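Local atomic coordinates of choline kinase (Streptococcus pneumoniae, PDB entry 4R78), a protein that probably phosphorylates choline in a protein kinase-like fold and binds adenosine monophosphate in its nucleotide pocket. Residues D79-N83 and W215-S219; I122-F126 and S234-E240. All coordinates share one frame; numbering follows the deposited sequence.

Overall arrangement
From the N terminus, the chain passes the helix segment 79-83, then the bend 122-126, and after nearly ninety residues of helices and strands reaches 215-219 and 234-240 in quick succession. Contact 1 closes the first long loop, bringing helix 77-87 of the N-terminal part against the turn that follows strand 210-212. Contact 2 closes a second loop, joining the junction of helices 119-122 and 126-137 to the junction of helices 223-233 and 238-248. Because the segments alternate, the two loops cross. The contacts do not touch: their centres lie about 26 Å apart, on opposite sides of the chain's centre, with contact 1 linking the lobes and contact 2 lying within the helical part.

Contact 1: residues D79-N83 and W215-S219; sequences DEKYN and WEYSS
Glu80 reaches from helix 77-87 into the turn Trp215-Ser218, where a protein kinase-like fold joins its N-terminal lobe to the loop just beyond Asp214 of the adenosine monophosphate pocket. The case illustrates how a single buried carboxylate can bridge two lobes. From CB, which points at the turn, the chain sets CG anti to the carbonyl carbon (chi1 -62°) and then bends at chi2 (-57°), curling the acid over the loop backbone. CG already touches the carbonyl oxygen of Glu216 at 3.1 Å, and CD lies no farther from that same oxygen, which sits above the carboxylate carbon. At the tip the two oxygens part company. OE1 comes within 2.6 Å of the carbonyl oxygen of Ser218. The Ser218 hydroxyl lies 2.8 Å (OG to OE2) from the other oxygen, and its one proton can go to OE2 or to Trp215 O. That carbonyl oxygen stands 2.9 Å from OE2, two acceptors drawn together in a buried place.

On the helix side, Asn83, one turn on, offers ND2 to Glu80 OE2 in a weak bond of 3.3 Å, and its OD1 accepts from the backbone N of Arg144, which steadies the amide. The turn itself is a type I beta turn, closed by Ser218 N bonding to Trp215 O. The side chain of Glu216 points away from the helix and makes a salt bridge with Lys106, while the indole of Trp215 bonds through NE1 to Leu212 O. Ser218 OG lies between its own backbone N and carbonyl carbon (chi1 73°), an orientation that also puts it 3.1 Å from Trp215 O.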
loop_
_atom_site.group_PDB
_atom_site.type_symbol
_atom_site.label_atom_id
_atom_site.label_comp_id
_atom_site.label_asym_id
_atom_site.label_seq_id
_atom_site.Cartn_x
_atom_site.Cartn_y
_atom_site.Cartn_z
ATOM N N ASP A 79 -3.867 14.881 1.730
ATOM C CA ASP A 79 -4.651 13.877 2.449
ATOM C C ASP A 79 -3.717 12.999 3.268
ATOM O O ASP A 79 -3.952 12.770 4.455
ATOM C CB ASP A 79 -5.417 12.969 1.484
ATOM C CG ASP A 79 -6.719 13.576 0.978
ATOM O OD1 ASP A 79 -7.030 14.754 1.261
ATOM O OD2 ASP A 79 -7.425 12.843 0.255
ATOM N N GLU A 80 -2.650 12.524 2.626
ATOM C CA GLU A 80 -1.759 11.548 3.239
ATOM C C GLU A 80 -0.827 12.156 4.278
ATOM O O GLU A 80 -0.434 11.476 5.227
ATOM C CB GLU A 80 -0.980 10.773 2.172
ATOM C CG GLU A 80 -1.877 9.949 1.238
ATOM C CD GLU A 80 -2.759 8.944 1.965
ATOM O OE1 GLU A 80 -3.768 8.527 1.361
ATOM O OE2 GLU A 80 -2.454 8.577 3.125
ATOM N N LYS A 81 -0.487 13.433 4.106
ATOM C CA LYS A 81 0.280 14.147 5.125
ATOM C C LYS A 81 -0.555 14.292 6.397
ATOM O O LYS A 81 -0.055 14.081 7.503
ATOM C CB LYS A 81 0.770 15.511 4.621
ATOM C CG LYS A 81 1.742 16.180 5.578
ATOM C CD LYS A 81 2.512 17.300 4.918
ATOM C CE LYS A 81 3.525 17.878 5.890
ATOM N NZ LYS A 81 4.468 18.795 5.196
ATOM N N TYR A 82 -1.833 14.629 6.233
ATOM C CA TYR A 82 -2.753 14.665 7.363
ATOM C C TYR A 82 -2.917 13.283 7.988
ATOM O O TYR A 82 -2.897 13.141 9.210
ATOM C CB TYR A 82 -4.128 15.204 6.961
ATOM C CG TYR A 82 -5.127 15.117 8.096
ATOM C CD1 TYR A 82 -4.992 15.925 9.228
ATOM C CD2 TYR A 82 -6.184 14.206 8.058
ATOM C CE1 TYR A 82 -5.889 15.842 10.286
ATOM C CE2 TYR A 82 -7.103 14.126 9.109
ATOM C CZ TYR A 82 -6.939 14.939 10.221
ATOM O OH TYR A 82 -7.822 14.869 11.274
ATOM N N ASN A 83 -3.083 12.266 7.149
ATOM C CA ASN A 83 -3.257 10.922 7.674
ATOM C C ASN A 83 -2.082 10.491 8.546
ATOM O O ASN A 83 -2.285 9.843 9.569
ATOM C CB ASN A 83 -3.556 9.922 6.556
ATOM C CG ASN A 83 -4.932 10.146 5.932
ATOM O OD1 ASN A 83 -5.738 10.925 6.443
ATOM N ND2 ASN A 83 -5.200 9.472 4.822
ATOM N N TRP A 215 1.965 4.186 4.429
ATOM C CA TRP A 215 0.542 4.487 4.457
ATOM C C TRP A 215 0.104 5.420 3.323
ATOM O O TRP A 215 -0.939 6.065 3.425
ATOM C CB TRP A 215 0.189 5.095 5.821
ATOM C CG TRP A 215 0.353 4.124 6.957
ATOM C CD1 TRP A 215 1.524 3.680 7.501
ATOM C CD2 TRP A 215 -0.695 3.473 7.677
ATOM N NE1 TRP A 215 1.272 2.791 8.520
ATOM C CE2 TRP A 215 -0.086 2.645 8.647
ATOM C CE3 TRP A 215 -2.093 3.503 7.591
ATOM C CZ2 TRP A 215 -0.830 1.855 9.532
ATOM C CZ3 TRP A 215 -2.832 2.719 8.469
ATOM C CH2 TRP A 215 -2.197 1.912 9.431
ATOM N N GLU A 216 0.871 5.466 2.234
ATOM C CA GLU A 216 0.588 6.389 1.120
ATOM C C GLU A 216 -0.793 6.233 0.492
ATOM O O GLU A 216 -1.312 7.177 -0.099
ATOM C CB GLU A 216 1.652 6.283 0.020
ATOM C CG GLU A 216 2.971 6.977 0.348
ATOM C CD GLU A 216 3.684 6.365 1.546
ATOM O OE1 GLU A 216 3.776 5.120 1.609
ATOM O OE2 GLU A 216 4.136 7.135 2.421
ATOM N N TYR A 217 -1.375 5.041 0.605
ATOM C CA TYR A 217 -2.689 4.780 0.025
ATOM C C TYR A 217 -3.818 4.844 1.041
ATOM O O TYR A 217 -4.989 4.672 0.675
ATOM C CB TYR A 217 -2.690 3.430 -0.696
ATOM C CG TYR A 217 -1.716 3.381 -1.851
ATOM C CD1 TYR A 217 -2.070 3.874 -3.107
ATOM C CD2 TYR A 217 -0.434 2.863 -1.679
ATOM C CE1 TYR A 217 -1.171 3.841 -4.168
ATOM C CE2 TYR A 217 0.472 2.823 -2.733
ATOM C CZ TYR A 217 0.094 3.314 -3.972
ATOM O OH TYR A 217 0.990 3.272 -5.019
ATOM N N SER A 218 -3.476 5.118 2.300
ATOM C CA SER A 218 -4.462 5.052 3.386
ATOM C C SER A 218 -5.678 5.938 3.120
ATOM O O SER A 218 -5.565 7.058 2.603
ATOM C CB SER A 218 -3.834 5.356 4.756
ATOM O OG SER A 218 -3.519 6.734 4.913
ATOM N N SER A 219 -6.847 5.417 3.476
ATOM C CA SER A 219 -8.105 6.017 3.079
ATOM C C SER A 219 -9.230 5.369 3.860
ATOM O O SER A 219 -9.054 4.292 4.442
ATOM C CB SER A 219 -8.326 5.784 1.580
ATOM O OG SER A 219 -9.435 6.515 1.103
#

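Contact 2: residues I122-F126 and S234-E240; sequences IKTKF and SEFTSQE
Phe126 and Phe236 form the tightly packed part of this contact, a pair of rings approaching from opposite directions. Their planes are only 23° from parallel, yet the rings have slid so far apart, with centroids separated by 5.3 Å, that they barely overlap; the closest atoms are CZ of Phe126 and CE1 of Phe236, 3.4 Å apart. Ile122 packs beside Phe236, its CG2 at the edge of that ring and against the Ser234 hydroxyl, while Phe244 packs edge-to-face with Phe126 and Leu230 lies against Phe236.

The contact shows how two helix junctions can be fitted together. Glu235, with its positive phi, is the C-prime residue of a Schellman motif ending helix 223-233, and only two residues later a capping box opens helix 238-248. In this box Thr237 N donates to Glu240 OE1 at 2.9 Å from above the carboxylate plane, and Glu240 N donates to Thr237 OG1 at 3.1 Å.

Toward the partly exposed side the grip is looser. Lys123 runs out extended beyond CG and crosses the side chain of Glu240 at about a right angle, its CD and CE brushing the carboxylate before NZ arrives. There NZ makes a salt bridge with Glu240 OE1 at 3.3 Å, so one oxygen serves both the lysine and the capping box. The same ammonium also gives weak hydrogen bonds to the carbonyl oxygens that follow the helix end, 3.2 Å from NZ to Ser234 O and 3.4 Å from NZ to Glu235 O.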
loop_
_atom_site.group_PDB
_atom_site.type_symbol
_atom_site.label_atom_id
_atom_site.label_comp_id
_atom_site.label_asym_id
_atom_site.label_seq_id
_atom_site.Cartn_x
_atom_site.Cartn_y
_atom_site.Cartn_z
ATOM N N ILE A 122 5.406 -13.545 7.843
ATOM C CA ILE A 122 4.129 -12.969 8.265
ATOM C C ILE A 122 3.204 -14.045 8.851
ATOM O O ILE A 122 2.451 -13.789 9.794
ATOM C CB ILE A 122 3.444 -12.173 7.110
ATOM C CG1 ILE A 122 2.503 -11.106 7.672
ATOM C CG2 ILE A 122 2.728 -13.093 6.137
ATOM C CD1 ILE A 122 2.197 -9.982 6.698
ATOM N N LYS A 123 3.307 -15.260 8.317
ATOM C CA LYS A 123 2.462 -16.374 8.740
ATOM C C LYS A 123 2.798 -16.913 10.135
ATOM O O LYS A 123 2.006 -17.646 10.725
ATOM C CB LYS A 123 2.482 -17.483 7.685
ATOM C CG LYS A 123 1.701 -17.114 6.431
ATOM C CD LYS A 123 2.133 -17.918 5.219
ATOM C CE LYS A 123 1.535 -17.326 3.955
ATOM N NZ LYS A 123 1.695 -18.235 2.786
ATOM N N THR A 124 3.963 -16.537 10.660
ATOM C CA THR A 124 4.346 -16.906 12.022
ATOM C C THR A 124 3.925 -15.864 13.061
ATOM O O THR A 124 4.126 -16.073 14.260
ATOM C CB THR A 124 5.874 -17.149 12.156
ATOM O OG1 THR A 124 6.588 -15.920 11.951
ATOM C CG2 THR A 124 6.352 -18.198 11.154
ATOM N N LYS A 125 3.337 -14.755 12.610
ATOM C CA LYS A 125 3.119 -13.600 13.487
ATOM C C LYS A 125 1.679 -13.088 13.542
ATOM O O LYS A 125 1.447 -11.890 13.754
ATOM C CB LYS A 125 4.073 -12.469 13.106
ATOM C CG LYS A 125 5.534 -12.803 13.368
ATOM C CD LYS A 125 6.451 -11.796 12.713
ATOM C CE LYS A 125 7.906 -12.255 12.756
ATOM N NZ LYS A 125 8.481 -12.263 14.134
ATOM N N PHE A 126 0.722 -13.997 13.381
ATOM C CA PHE A 126 -0.703 -13.659 13.485
ATOM C C PHE A 126 -1.034 -13.083 14.860
ATOM O O PHE A 126 -1.906 -12.222 14.980
ATOM C CB PHE A 126 -1.576 -14.894 13.232
ATOM C CG PHE A 126 -1.677 -15.304 11.781
ATOM C CD1 PHE A 126 -0.837 -14.762 10.809
ATOM C CD2 PHE A 126 -2.602 -16.275 11.396
ATOM C CE1 PHE A 126 -0.935 -15.161 9.475
ATOM C CE2 PHE A 126 -2.702 -16.683 10.069
ATOM C CZ PHE A 126 -1.869 -16.125 9.109
ATOM N N SER A 234 0.170 -12.112 0.379
ATOM C CA SER A 234 1.007 -13.152 0.987
ATOM C C SER A 234 0.577 -14.567 0.603
ATOM O O SER A 234 1.102 -15.546 1.144
ATOM C CB SER A 234 1.040 -13.009 2.509
ATOM O OG SER A 234 1.815 -11.891 2.902
ATOM N N GLU A 235 -0.376 -14.665 -0.324
ATOM C CA GLU A 235 -0.902 -15.951 -0.806
ATOM C C GLU A 235 -1.257 -16.904 0.339
ATOM O O GLU A 235 -0.769 -18.036 0.405
ATOM C CB GLU A 235 0.075 -16.602 -1.794
ATOM C CG GLU A 235 0.318 -15.782 -3.053
ATOM C CD GLU A 235 1.029 -16.573 -4.131
ATOM O OE1 GLU A 235 0.579 -17.696 -4.441
ATOM O OE2 GLU A 235 2.024 -16.062 -4.673
ATOM N N PHE A 236 -2.101 -16.425 1.248
ATOM C CA PHE A 236 -2.595 -17.239 2.351
ATOM C C PHE A 236 -3.343 -18.456 1.822
ATOM O O PHE A 236 -4.103 -18.361 0.857
ATOM C CB PHE A 236 -3.562 -16.431 3.218
ATOM C CG PHE A 236 -2.904 -15.556 4.263
ATOM C CD1 PHE A 236 -3.593 -15.249 5.434
ATOM C CD2 PHE A 236 -1.621 -15.030 4.083
ATOM C CE1 PHE A 236 -3.024 -14.428 6.407
ATOM C CE2 PHE A 236 -1.042 -14.216 5.058
ATOM C CZ PHE A 236 -1.747 -13.918 6.219
ATOM N N THR A 237 -3.123 -19.596 2.466
ATOM C CA THR A 237 -3.937 -20.784 2.233
ATOM C C THR A 237 -5.299 -20.574 2.882
ATOM O O THR A 237 -5.477 -19.635 3.661
ATOM C CB THR A 237 -3.303 -22.012 2.885
ATOM O OG1 THR A 237 -3.196 -21.784 4.295
ATOM C CG2 THR A 237 -1.919 -22.276 2.306
ATOM N N SER A 238 -6.252 -21.454 2.585
ATOM C CA SER A 238 -7.552 -21.415 3.258
ATOM C C SER A 238 -7.404 -21.543 4.777
ATOM O O SER A 238 -8.108 -20.866 5.524
ATOM C CB SER A 238 -8.495 -22.488 2.708
ATOM O OG SER A 238 -7.988 -23.790 2.925
ATOM N N GLN A 239 -6.474 -22.388 5.226
ATOM C CA GLN A 239 -6.229 -22.582 6.661
ATOM C C GLN A 239 -5.719 -21.297 7.311
ATOM O O GLN A 239 -6.130 -20.946 8.418
ATOM C CB GLN A 239 -5.229 -23.719 6.911
ATOM C CG GLN A 239 -5.721 -25.113 6.539
ATOM C CD GLN A 239 -5.573 -25.431 5.060
ATOM O OE1 GLN A 239 -4.940 -24.689 4.303
ATOM N NE2 GLN A 239 -6.162 -26.545 4.641
ATOM N N GLU A 240 -4.821 -20.604 6.617
ATOM C CA GLU A 240 -4.264 -19.351 7.118
ATOM C C GLU A 240 -5.301 -18.232 7.139
ATOM O O GLU A 240 -5.341 -17.456 8.091
ATOM C CB GLU A 240 -3.028 -18.957 6.313
ATOM C CG GLU A 240 -1.827 -19.831 6.654
ATOM C CD GLU A 240 -0.810 -19.952 5.535
ATOM O OE1 GLU A 240 -0.985 -19.354 4.450
ATOM O OE2 GLU A 240 0.183 -20.667 5.752
#